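Local coordinates for protein peptidoglycan D,D-transpeptidase MrdA (Pseudomonas aeruginosa, PDB 7KIS) that probably cross-links the peptide stems of cell-wall peptidoglycan as a penicillin-binding D,D-transpeptidase, and is here bound to the diazabicyclooctane inhibitor WCK 5153, at residues A258-L263 with V284-Y289; G265-I270 with M584-E589; R320-P325 with G420-L425; A380-N385 with M513-H518. All coordinates share one frame; numbering follows the deposited sequence.

Interaction 1. Residues A258-L263 with V284-Y289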
loop_
_atom_site.group_PDB
_atom_site.type_symbol
_atom_site.label_atom_id
_atom_site.label_comp_id
_atom_site.label_asym_id
_atom_site.label_seq_id
_atom_site.Cartn_x
_atom_site.Cartn_y
_atom_site.Cartn_z
ATOM N N ALA A 258 11.431 -5.864 10.528
ATOM C CA ALA A 258 12.246 -4.660 10.416
ATOM C C ALA A 258 11.387 -3.440 10.120
ATOM O O ALA A 258 11.745 -2.321 10.506
ATOM C CB ALA A 258 13.309 -4.839 9.332
ATOM N N ALA A 259 10.255 -3.635 9.442
ATOM C CA ALA A 259 9.351 -2.524 9.175
ATOM C C ALA A 259 8.635 -2.091 10.450
ATOM O O ALA A 259 8.529 -0.893 10.735
ATOM C CB ALA A 259 8.352 -2.908 8.087
ATOM N N GLU A 260 8.120 -3.055 11.223
ATOM C CA GLU A 260 7.515 -2.715 12.508
ATOM C C GLU A 260 8.537 -2.056 13.426
ATOM O O GLU A 260 8.208 -1.129 14.175
ATOM C CB GLU A 260 6.949 -3.966 13.183
ATOM C CG GLU A 260 5.902 -4.725 12.392
ATOM C CD GLU A 260 5.340 -5.901 13.174
ATOM O OE1 GLU A 260 4.759 -5.672 14.256
ATOM O OE2 GLU A 260 5.488 -7.052 12.711
ATOM N N ASN A 261 9.785 -2.531 13.382
ATOM C CA ASN A 261 10.851 -1.880 14.133
ATOM C C ASN A 261 11.089 -0.464 13.627
ATOM O O ASN A 261 11.319 0.457 14.418
ATOM C CB ASN A 261 12.128 -2.712 14.040
ATOM C CG ASN A 261 13.209 -2.226 14.977
ATOM O OD1 ASN A 261 12.940 -1.499 15.934
ATOM N ND2 ASN A 261 14.443 -2.630 14.712
ATOM N N ALA A 262 11.038 -0.273 12.305
ATOM C CA ALA A 262 11.248 1.057 11.744
ATOM C C ALA A 262 10.107 2.001 12.100
ATOM O O ALA A 262 10.320 3.215 12.201
ATOM C CB ALA A 262 11.414 0.969 10.228
ATOM N N LEU A 263 8.895 1.470 12.287
ATOM C CA LEU A 263 7.779 2.312 12.705
ATOM C C LEU A 263 7.960 2.805 14.135
ATOM O O LEU A 263 7.404 3.846 14.504
ATOM C CB LEU A 263 6.463 1.548 12.557
ATOM C CG LEU A 263 5.239 2.368 12.140
ATOM C CD1 LEU A 263 5.604 3.376 11.062
ATOM C CD2 LEU A 263 4.124 1.454 11.658
ATOM N N VAL A 284 2.370 -3.921 6.834
ATOM C CA VAL A 284 2.474 -3.549 8.241
ATOM C C VAL A 284 1.339 -2.601 8.593
ATOM O O VAL A 284 1.116 -1.606 7.896
ATOM C CB VAL A 284 3.837 -2.903 8.547
ATOM C CG1 VAL A 284 3.979 -2.633 10.035
ATOM C CG2 VAL A 284 4.957 -3.792 8.045
ATOM N N SER A 285 0.621 -2.913 9.673
ATOM C CA SER A 285 -0.360 -2.004 10.257
ATOM C C SER A 285 -0.198 -2.013 11.770
ATOM O O SER A 285 -0.303 -3.070 12.399
ATOM C CB SER A 285 -1.787 -2.400 9.866
ATOM O OG SER A 285 -2.721 -1.428 10.304
ATOM N N GLN A 286 0.057 -0.834 12.352
ATOM C CA GLN A 286 0.344 -0.651 13.768
ATOM C C GLN A 286 -0.776 0.137 14.442
ATOM O O GLN A 286 -1.318 1.071 13.839
ATOM C CB GLN A 286 1.678 0.084 13.961
ATOM C CG GLN A 286 2.499 -0.379 15.157
ATOM C CD GLN A 286 3.030 -1.793 15.000
ATOM O OE1 GLN A 286 3.019 -2.356 13.906
ATOM N NE2 GLN A 286 3.503 -2.371 16.098
ATOM N N PRO A 287 -1.150 -0.201 15.691
ATOM C CA PRO A 287 -0.609 -1.266 16.548
ATOM C C PRO A 287 -1.064 -2.667 16.142
ATOM O O PRO A 287 -1.776 -2.810 15.144
ATOM C CB PRO A 287 -1.149 -0.902 17.933
ATOM C CG PRO A 287 -2.409 -0.178 17.658
ATOM C CD PRO A 287 -2.164 0.601 16.398
ATOM N N SER A 288 -0.655 -3.685 16.897
ATOM C CA SER A 288 -0.972 -5.066 16.572
ATOM C C SER A 288 -1.866 -5.684 17.643
ATOM O O SER A 288 -2.294 -5.028 18.600
ATOM C CB SER A 288 0.315 -5.884 16.428
ATOM O OG SER A 288 1.179 -5.346 15.441
ATOM N N TYR A 289 -2.161 -6.967 17.447
ATOM C CA TYR A 289 -2.887 -7.778 18.411
ATOM C C TYR A 289 -2.495 -9.231 18.183
ATOM O O TYR A 289 -2.021 -9.603 17.106
ATOM C CB TYR A 289 -4.408 -7.575 18.321
ATOM C CG TYR A 289 -5.043 -7.898 16.986
ATOM C CD1 TYR A 289 -5.412 -9.198 16.668
ATOM C CD2 TYR A 289 -5.301 -6.898 16.056
ATOM C CE1 TYR A 289 -6.007 -9.498 15.456
ATOM C CE2 TYR A 289 -5.895 -7.189 14.838
ATOM C CZ TYR A 289 -6.245 -8.490 14.546
ATOM O OH TYR A 289 -6.836 -8.783 13.338
#
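Glu260 reaches from its helix across Val284 to Gln286 at the strand's end and Ser288 in the loop beyond. CB leaves the helix with CG anti to the carbonyl carbon (chi1 -58°), which carries the chain out over the strand. Glu260 CG then lies on the valine, 3.7 Å from Val284 CG1, with the glutamine carbonyl next to it. Beyond CG the chain is extended, and CD delivers the carboxylate among polar groups: Glu260 OE1 stands 3.8 Å from Gln286 OE1 and 3.8 Å from Ser288 OG. These are contacts without hydrogen bonds, and the carboxylate and amide planes are turned 49° apart. Both carboxylate oxygens have hydrogen-bond partners outside the two segments, among them His172, whose ND1 makes a weak bond with Glu260 OE2.

Helix 253-263 lies across one face of the five-stranded antiparallel sheet of the transpeptidase domain, beside helix 591-607, as in other penicillin-recognising enzymes. Strand 280-286 is an outermost strand of that sheet, and the short helix and strand axes pass 9.0 Å apart. Such closeness suits the small Ala259, whose CB sits 3.5 Å from Val284 CG2. The two valine branches are thus shared, CG2 going to the alanine and CG1 to the glutamate methylene. One turn further on, Leu263 and Gln286 lie alongside, pointing opposite ways, with Leu263 CD2 3.6 Å from Gln286 CB. A long polar residue fits here because its aliphatic base meets the leucine while its amide turns, by the bend at chi2, toward Glu260.

Interaction 2. Residues G265-I270 with M584-E589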
loop_
_atom_site.group_PDB
_atom_site.type_symbol
_atom_site.label_atom_id
_atom_site.label_comp_id
_atom_site.label_asym_id
_atom_site.label_seq_id
_atom_site.Cartn_x
_atom_site.Cartn_y
_atom_site.Cartn_z
ATOM N N GLY A 265 6.924 1.895 17.120
ATOM C CA GLY A 265 5.782 2.005 18.000
ATOM C C GLY A 265 4.738 3.015 17.584
ATOM O O GLY A 265 3.670 3.071 18.209
ATOM N N ARG A 266 5.000 3.812 16.555
ATOM C CA ARG A 266 4.026 4.787 16.099
ATOM C C ARG A 266 2.870 4.090 15.388
ATOM O O ARG A 266 3.001 2.977 14.871
ATOM C CB ARG A 266 4.678 5.789 15.146
ATOM C CG ARG A 266 5.608 6.794 15.797
ATOM C CD ARG A 266 4.849 8.023 16.262
ATOM N NE ARG A 266 5.713 9.199 16.327
ATOM C CZ ARG A 266 5.453 10.351 15.720
ATOM N NH1 ARG A 266 6.295 11.370 15.831
ATOM N NH2 ARG A 266 4.345 10.487 15.003
ATOM N N ARG A 267 1.722 4.758 15.373
ATOM C CA ARG A 267 0.565 4.225 14.673
ATOM C C ARG A 267 0.676 4.578 13.195
ATOM O O ARG A 267 1.102 5.680 12.838
ATOM C CB ARG A 267 -0.725 4.785 15.279
ATOM C CG ARG A 267 -0.820 4.544 16.785
ATOM C CD ARG A 267 -1.955 5.303 17.475
ATOM N NE ARG A 267 -2.969 5.823 16.563
ATOM C CZ ARG A 267 -3.899 6.707 16.915
ATOM N NH1 ARG A 267 -4.789 7.129 16.027
ATOM N NH2 ARG A 267 -3.943 7.167 18.159
ATOM N N GLY A 268 0.302 3.640 12.336
ATOM C CA GLY A 268 0.407 3.897 10.907
ATOM C C GLY A 268 0.429 2.599 10.116
ATOM O O GLY A 268 -0.094 1.577 10.561
ATOM N N ALA A 269 1.049 2.668 8.938
ATOM C CA ALA A 269 1.067 1.540 8.019
ATOM C C ALA A 269 2.298 1.614 7.124
ATOM O O ALA A 269 2.744 2.700 6.746
ATOM C CB ALA A 269 -0.206 1.505 7.164
ATOM N N ILE A 270 2.839 0.441 6.790
ATOM C CA ILE A 270 3.991 0.314 5.900
ATOM C C ILE A 270 3.727 -0.835 4.935
ATOM O O ILE A 270 3.347 -1.931 5.359
ATOM C CB ILE A 270 5.300 0.067 6.676
ATOM C CG1 ILE A 270 5.646 1.268 7.555
ATOM C CG2 ILE A 270 6.444 -0.231 5.720
ATOM C CD1 ILE A 270 6.837 1.030 8.452
ATOM N N MET A 584 3.006 5.497 5.935
ATOM C CA MET A 584 2.105 6.483 6.523
ATOM C C MET A 584 2.294 6.442 8.035
ATOM O O MET A 584 1.974 5.435 8.676
ATOM C CB MET A 584 0.655 6.191 6.139
ATOM C CG MET A 584 -0.299 7.356 6.343
ATOM S SD MET A 584 -0.878 7.525 8.040
ATOM C CE MET A 584 -1.288 5.828 8.429
ATOM N N VAL A 585 2.821 7.524 8.603
ATOM C CA VAL A 585 3.012 7.652 10.045
ATOM C C VAL A 585 1.970 8.626 10.578
ATOM O O VAL A 585 1.981 9.812 10.223
ATOM C CB VAL A 585 4.434 8.118 10.392
ATOM C CG1 VAL A 585 4.571 8.324 11.892
ATOM C CG2 VAL A 585 5.456 7.111 9.892
ATOM N N GLU A 586 1.069 8.128 11.423
ATOM C CA GLU A 586 -0.010 8.956 11.946
ATOM C C GLU A 586 0.551 10.095 12.790
ATOM O O GLU A 586 1.322 9.868 13.727
ATOM C CB GLU A 586 -0.974 8.107 12.776
ATOM C CG GLU A 586 -1.903 7.231 11.949
ATOM C CD GLU A 586 -3.111 6.755 12.732
ATOM O OE1 GLU A 586 -3.186 7.045 13.945
ATOM O OE2 GLU A 586 -3.985 6.090 12.137
ATOM N N ASN A 587 0.159 11.325 12.447
ATOM C CA ASN A 587 0.555 12.523 13.190
ATOM C C ASN A 587 2.073 12.694 13.211
ATOM O O ASN A 587 2.665 13.039 14.235
ATOM C CB ASN A 587 -0.014 12.505 14.612
ATOM C CG ASN A 587 -1.492 12.167 14.644
ATOM O OD1 ASN A 587 -2.092 11.854 13.615
ATOM N ND2 ASN A 587 -2.089 12.230 15.829
ATOM N N GLY A 588 2.710 12.455 12.066
ATOM C CA GLY A 588 4.151 12.574 11.950
ATOM C C GLY A 588 4.630 13.942 11.504
ATOM O O GLY A 588 5.797 14.290 11.708
ATOM N N GLU A 589 3.735 14.713 10.880
ATOM C CA GLU A 589 3.992 16.075 10.414
ATOM C C GLU A 589 5.001 16.147 9.273
ATOM O O GLU A 589 4.655 16.573 8.165
ATOM C CB GLU A 589 4.477 16.963 11.567
ATOM C CG GLU A 589 3.421 17.268 12.609
ATOM C CD GLU A 589 2.704 18.584 12.350
ATOM O OE1 GLU A 589 2.688 19.442 13.255
ATOM O OE2 GLU A 589 2.155 18.758 11.243
HETATM O O HOH W 1 6.027 13.689 14.812
#
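Ala269 and Met584 join their strands through a reciprocal pair of backbone bonds, Ala269 N to Met584 O at 2.9 Å and Met584 N to Ala269 O at 2.9 Å. Gly268 faces Val585 in the adjoining non-hydrogen-bonded pair, and Glu586 N to Arg267 O (2.8 Å) continues the antiparallel ladder just past the strand end. Gly268 has backbone angles that favour glycine, and its bare CA lies close against the opposite strand.

Charged contact comes from Arg267, whose chain bends at chi3 (16°) and brings two nitrogens onto one carboxylate oxygen: Arg267 NH1 lies 2.6 Å and NE 2.9 Å from Glu586 OE1. Both bonds of this salt bridge are weak in angle, as two N-H groups share one oxygen; the guanidinium and carboxylate planes stand 67° apart. Glu586 OE2 has a second salt bridge with Arg317.

Polar contacts to backbone belong to Arg266. Arg266 NH2 makes weak bonds with Asn587 O (3.2 Å) and Glu586 O (3.3 Å) at the guanidinium edge, and a water links its NH1 to Gly588 O. Those carbonyls belong to a type II turn from Val585 to Gly588, where Asn587 tolerates the left-handed backbone conformation.

The apolar share is Met584, whose CE touches Gly268 CA at 3.6 Å. Placed between Arg267 and Arg317, the buried Glu586 is probably stabilised in its ionised form.

Interaction 3. Residues R320-P325 with G420-L425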
loop_
_atom_site.group_PDB
_atom_site.type_symbol
_atom_site.label_atom_id
_atom_site.label_comp_id
_atom_site.label_asym_id
_atom_site.label_seq_id
_atom_site.Cartn_x
_atom_site.Cartn_y
_atom_site.Cartn_z
ATOM N N ARG A 320 -8.235 -0.417 4.991
ATOM C CA ARG A 320 -9.381 0.445 5.246
ATOM C C ARG A 320 -8.978 1.801 5.809
ATOM O O ARG A 320 -9.851 2.575 6.220
ATOM C CB ARG A 320 -10.362 -0.255 6.189
ATOM C CG ARG A 320 -10.810 -1.615 5.683
ATOM C CD ARG A 320 -11.581 -2.387 6.737
ATOM N NE ARG A 320 -11.818 -3.768 6.328
ATOM C CZ ARG A 320 -10.991 -4.776 6.587
ATOM N NH1 ARG A 320 -9.868 -4.558 7.258
ATOM N NH2 ARG A 320 -11.285 -6.002 6.177
ATOM N N GLY A 321 -7.684 2.112 5.830
ATOM C CA GLY A 321 -7.242 3.435 6.219
ATOM C C GLY A 321 -7.086 4.337 5.014
ATOM O O GLY A 321 -6.159 4.167 4.217
ATOM N N LEU A 322 -7.989 5.298 4.867
ATOM C CA LEU A 322 -8.040 6.163 3.697
ATOM C C LEU A 322 -7.540 7.550 4.077
ATOM O O LEU A 322 -8.072 8.176 5.000
ATOM C CB LEU A 322 -9.459 6.216 3.135
ATOM C CG LEU A 322 -10.003 4.816 2.837
ATOM C CD1 LEU A 322 -11.170 4.476 3.751
ATOM C CD2 LEU A 322 -10.398 4.679 1.380
ATOM N N TYR A 323 -6.523 8.026 3.362
ATOM C CA TYR A 323 -5.889 9.299 3.654
ATOM C C TYR A 323 -5.706 10.102 2.376
ATOM O O TYR A 323 -5.438 9.526 1.314
ATOM C CB TYR A 323 -4.523 9.090 4.323
ATOM C CG TYR A 323 -4.531 8.069 5.434
ATOM C CD1 TYR A 323 -4.896 8.426 6.725
ATOM C CD2 TYR A 323 -4.172 6.750 5.194
ATOM C CE1 TYR A 323 -4.904 7.496 7.746
ATOM C CE2 TYR A 323 -4.178 5.813 6.208
ATOM C CZ TYR A 323 -4.545 6.191 7.483
ATOM O OH TYR A 323 -4.550 5.263 8.498
ATOM N N PRO A 324 -5.855 11.422 2.438
ATOM C CA PRO A 324 -5.492 12.258 1.295
ATOM C C PRO A 324 -4.010 12.119 1.000
ATOM O O PRO A 324 -3.165 12.488 1.829
ATOM C CB PRO A 324 -5.838 13.680 1.767
ATOM C CG PRO A 324 -6.799 13.491 2.893
ATOM C CD PRO A 324 -6.393 12.213 3.556
ATOM N N PRO A 325 -3.656 11.588 -0.172
ATOM C CA PRO A 325 -2.250 11.232 -0.430
ATOM C C PRO A 325 -1.301 12.418 -0.441
ATOM O O PRO A 325 -0.082 12.204 -0.429
ATOM C CB PRO A 325 -2.304 10.547 -1.801
ATOM C CG PRO A 325 -3.575 11.025 -2.421
ATOM C CD PRO A 325 -4.537 11.258 -1.305
ATOM N N GLY A 420 -11.310 -7.124 2.004
ATOM C CA GLY A 420 -11.859 -5.894 2.534
ATOM C C GLY A 420 -11.064 -4.657 2.197
ATOM O O GLY A 420 -11.024 -3.716 2.997
ATOM N N GLU A 421 -10.422 -4.630 1.033
ATOM C CA GLU A 421 -9.674 -3.451 0.623
ATOM C C GLU A 421 -10.641 -2.339 0.240
ATOM O O GLU A 421 -11.515 -2.528 -0.610
ATOM C CB GLU A 421 -8.756 -3.793 -0.550
ATOM C CG GLU A 421 -7.543 -2.887 -0.692
ATOM C CD GLU A 421 -6.873 -3.022 -2.048
ATOM O OE1 GLU A 421 -6.416 -1.996 -2.596
ATOM O OE2 GLU A 421 -6.805 -4.156 -2.567
ATOM N N ALA A 422 -10.483 -1.179 0.870
ATOM C CA ALA A 422 -11.341 -0.045 0.564
ATOM C C ALA A 422 -11.002 0.500 -0.815
ATOM O O ALA A 422 -9.835 0.541 -1.212
ATOM C CB ALA A 422 -11.190 1.048 1.623
ATOM N N ASP A 423 -12.034 0.915 -1.550
ATOM C CA ASP A 423 -11.818 1.355 -2.921
ATOM C C ASP A 423 -10.991 2.631 -2.978
ATOM O O ASP A 423 -10.160 2.788 -3.880
ATOM C CB ASP A 423 -13.165 1.590 -3.608
ATOM C CG ASP A 423 -13.784 0.317 -4.139
ATOM O OD1 ASP A 423 -13.040 -0.523 -4.686
ATOM O OD2 ASP A 423 -15.020 0.165 -4.021
ATOM N N GLY A 424 -11.143 3.510 -1.995
ATOM C CA GLY A 424 -10.596 4.844 -2.108
ATOM C C GLY A 424 -11.510 5.704 -2.959
ATOM O O GLY A 424 -12.574 5.281 -3.413
ATOM N N LEU A 425 -11.087 6.944 -3.180
ATOM C CA LEU A 425 -11.880 7.867 -3.983
ATOM C C LEU A 425 -10.959 8.691 -4.867
ATOM O O LEU A 425 -10.040 9.349 -4.370
ATOM C CB LEU A 425 -12.732 8.782 -3.100
ATOM C CG LEU A 425 -13.616 9.779 -3.851
ATOM C CD1 LEU A 425 -14.592 9.052 -4.766
ATOM C CD2 LEU A 425 -14.359 10.678 -2.877
#
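The segment that leads from helix 317-320 toward the predicted acyl-ester serine, Ser327, lies alongside the 420-425 loop, with Arg320 meeting Gly420 and Leu322 meeting Ala422 and Gly424. The two run in the same direction. Arg320 leaves with CG anti to its carbonyl carbon (chi1 -55°) and stays extended as far as NE, so the chain passes along the glycine. Arg320 CG is 3.4 Å from Gly420 O, which lies over one face of the guanidinium. Arg320 NE is also 3.4 Å from Gly420 O, but at an angle too poor for a hydrogen bond; what remains is probably an electrostatic attraction between cation and carbonyl. Glycine suits this place for its positive phi and because Arg320 NH2 comes within 3.7 Å of Gly420 CA.

In the transpeptidase domain this contact ties the approach to helix 330-340 to the loop before helix 429-435, and backbone bonds from Ala422 to Leu319, Tyr323 to Ala457 and Leu425 to Gln456 bind both segments into their surroundings. Leu322 supplies the apolar part. Leu322 CD2 touches Ala422 CB at 3.7 Å, while CD1 flanks the same methyl at 4.0 Å, the alanine filling the fork of the leucine. Leu322 CD2 also rests 3.5 Å from Gly424 CA; the glycine is called for by its own backbone angles.

Interaction 4. Residues A380-N385 with M513-H518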
loop_
_atom_site.group_PDB
_atom_site.type_symbol
_atom_site.label_atom_id
_atom_site.label_comp_id
_atom_site.label_asym_id
_atom_site.label_seq_id
_atom_site.Cartn_x
_atom_site.Cartn_y
_atom_site.Cartn_z
ATOM N N ALA A 380 10.009 21.192 -9.684
ATOM C CA ALA A 380 8.713 21.030 -9.033
ATOM C C ALA A 380 8.649 19.770 -8.185
ATOM O O ALA A 380 7.870 19.716 -7.229
ATOM C CB ALA A 380 7.599 21.007 -10.069
ATOM N N ILE A 381 9.416 18.735 -8.532
ATOM C CA ILE A 381 9.331 17.483 -7.785
ATOM C C ILE A 381 10.227 17.516 -6.551
ATOM O O ILE A 381 9.766 17.267 -5.432
ATOM C CB ILE A 381 9.658 16.285 -8.695
ATOM C CG1 ILE A 381 8.635 16.193 -9.833
ATOM C CG2 ILE A 381 9.660 15.001 -7.885
ATOM C CD1 ILE A 381 8.472 14.806 -10.420
ATOM N N TYR A 382 11.517 17.833 -6.720
ATOM C CA TYR A 382 12.411 17.782 -5.568
ATOM C C TYR A 382 12.226 18.958 -4.616
ATOM O O TYR A 382 12.818 18.954 -3.533
ATOM C CB TYR A 382 13.883 17.680 -6.005
ATOM C CG TYR A 382 14.445 18.811 -6.848
ATOM C CD1 TYR A 382 14.632 20.086 -6.320
ATOM C CD2 TYR A 382 14.845 18.585 -8.159
ATOM C CE1 TYR A 382 15.161 21.108 -7.087
ATOM C CE2 TYR A 382 15.376 19.600 -8.932
ATOM C CZ TYR A 382 15.534 20.859 -8.392
ATOM O OH TYR A 382 16.063 21.870 -9.161
ATOM N N ARG A 383 11.427 19.957 -4.988
ATOM C CA ARG A 383 10.985 20.980 -4.055
ATOM C C ARG A 383 9.507 20.870 -3.716
ATOM O O ARG A 383 9.036 21.599 -2.837
ATOM C CB ARG A 383 11.275 22.382 -4.611
ATOM C CG ARG A 383 12.744 22.764 -4.570
ATOM C CD ARG A 383 12.962 24.080 -3.841
ATOM N NE ARG A 383 12.397 24.068 -2.494
ATOM C CZ ARG A 383 13.014 23.567 -1.429
ATOM N NH1 ARG A 383 14.221 23.031 -1.547
ATOM N NH2 ARG A 383 12.424 23.601 -0.242
ATOM N N SER A 384 8.783 19.964 -4.363
ATOM C CA SER A 384 7.334 19.820 -4.227
ATOM C C SER A 384 6.642 21.182 -4.238
ATOM O O SER A 384 5.996 21.600 -3.276
ATOM C CB SER A 384 6.987 19.041 -2.959
ATOM O OG SER A 384 5.597 18.765 -2.904
ATOM N N ASN A 385 6.765 21.863 -5.372
ATOM C CA ASN A 385 6.114 23.152 -5.547
ATOM C C ASN A 385 4.632 22.940 -5.834
ATOM O O ASN A 385 4.265 22.092 -6.653
ATOM C CB ASN A 385 6.781 23.931 -6.680
ATOM C CG ASN A 385 6.316 25.374 -6.748
ATOM O OD1 ASN A 385 5.314 25.682 -7.395
ATOM N ND2 ASN A 385 7.037 26.266 -6.075
ATOM N N MET A 513 11.973 12.422 -8.795
ATOM C CA MET A 513 11.874 11.709 -7.527
ATOM C C MET A 513 13.249 11.347 -6.983
ATOM O O MET A 513 13.438 11.278 -5.763
ATOM C CB MET A 513 11.033 10.444 -7.696
ATOM C CG MET A 513 9.584 10.685 -8.059
ATOM S SD MET A 513 8.688 9.131 -8.239
ATOM C CE MET A 513 8.627 8.568 -6.539
ATOM N N GLN A 514 14.214 11.100 -7.870
ATOM C CA GLN A 514 15.557 10.740 -7.429
ATOM C C GLN A 514 16.240 11.899 -6.715
ATOM O O GLN A 514 16.921 11.696 -5.703
ATOM C CB GLN A 514 16.385 10.289 -8.631
ATOM C CG GLN A 514 17.635 9.514 -8.289
ATOM C CD GLN A 514 18.284 8.922 -9.519
ATOM O OE1 GLN A 514 19.474 9.120 -9.764
ATOM N NE2 GLN A 514 17.501 8.196 -10.310
ATOM N N GLN A 515 16.062 13.122 -7.216
ATOM C CA GLN A 515 16.660 14.295 -6.593
ATOM C C GLN A 515 15.930 14.735 -5.332
ATOM O O GLN A 515 16.415 15.633 -4.635
ATOM C CB GLN A 515 16.723 15.454 -7.592
ATOM C CG GLN A 515 17.556 15.152 -8.829
ATOM C CD GLN A 515 18.999 14.818 -8.496
ATOM O OE1 GLN A 515 19.413 13.662 -8.579
ATOM N NE2 GLN A 515 19.771 15.833 -8.120
ATOM N N VAL A 516 14.771 14.142 -5.035
ATOM C CA VAL A 516 14.086 14.420 -3.776
ATOM C C VAL A 516 14.965 14.033 -2.593
ATOM O O VAL A 516 15.012 14.735 -1.576
ATOM C CB VAL A 516 12.730 13.688 -3.741
ATOM C CG1 VAL A 516 12.084 13.809 -2.369
ATOM C CG2 VAL A 516 11.808 14.230 -4.821
ATOM N N VAL A 517 15.688 12.919 -2.713
ATOM C CA VAL A 517 16.422 12.346 -1.591
ATOM C C VAL A 517 17.904 12.686 -1.701
ATOM O O VAL A 517 18.598 12.812 -0.687
ATOM C CB VAL A 517 16.203 10.822 -1.524
ATOM C CG1 VAL A 517 16.911 10.223 -0.319
ATOM C CG2 VAL A 517 14.715 10.507 -1.479
ATOM N N HIS A 518 18.398 12.862 -2.927
ATOM C CA HIS A 518 19.818 13.080 -3.151
ATOM C C HIS A 518 20.164 14.447 -3.721
ATOM O O HIS A 518 21.348 14.805 -3.732
ATOM C CB HIS A 518 20.385 11.999 -4.084
ATOM C CG HIS A 518 20.402 10.629 -3.480
ATOM N ND1 HIS A 518 21.380 10.215 -2.602
ATOM C CD2 HIS A 518 19.559 9.579 -3.627
ATOM C CE1 HIS A 518 21.140 8.969 -2.234
ATOM N NE2 HIS A 518 20.041 8.560 -2.842
#
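Ile381 and Tyr382, at the end of helix 377-382, pack against Met513, Gln515 and Val516 of helix 504-518. Apolar contact centres on two methyl groups. Ile381 CG2 lies 3.8 Å from Val516 CG2, the two side chains crossing at about a right angle, and the same isoleucine methyl is 4.3 Å from Met513 CG. Beta-branched residues suit this place, since their CG2 methyls stay close to the backbone where the helices come near: the CA atoms of Tyr382 and Val516 are 4.2 Å apart.

Contacts of side chain with main chain follow from that closeness. Val516 CG2 touches Tyr382 CA at 3.7 Å, Ile381 CG2 meets Met513 N at 3.6 Å, and Tyr382 CB faces Gln515 O at 3.5 Å. None of these is a hydrogen bond.

The helix end belongs to the active site. Ser384, which touches the bound inhibitor, opens the Ser-Asn-Asp sequence that corresponds to the SxN motif of penicillin-binding proteins, and its hydroxyl bonds to Lys330. A Schellman motif turns the chain at this serine, with positive phi and Asn385 N bonded back to Ala380 O. Asn385 then caps the next helix through its side chain.

The aromatic side chain runs beside Gln515. Tyr382 CG sits between the backbone N and carbonyl carbon (chi1 61°), and this sets the ring next to the glutamine, pointing the same way. Tyr382 CD2 lies 3.7 Å from Gln515 CB, the ring and amide planes being 84° apart; the tyrosine hydroxyl continues to a weak bond with Arg521.

Interactions 1 and 2 are built on neighbouring strands of one sheet: their centres are about 10 Å apart, and Val284 N probably bonds to Ile270 O at 2.7 Å. Interaction 3 is nested within the loop closed by interaction 2, about 15 Å away between centres, and meets it where Met584 CE lies 3.3 Å from Tyr323 OH. Interaction 4 stands apart, its centre about 27 Å from that of interaction 1 and about 26 Å from that of interaction 3. It holds Ser384 of the inhibitor pocket; the Ile381 side chain is about 9 Å from that of Ser327, the predicted acyl-ester serine, and the Val516 side chain about 7 Å from the inhibitor. Gly588 of interaction 2 lies about 10 Å from the same ligand.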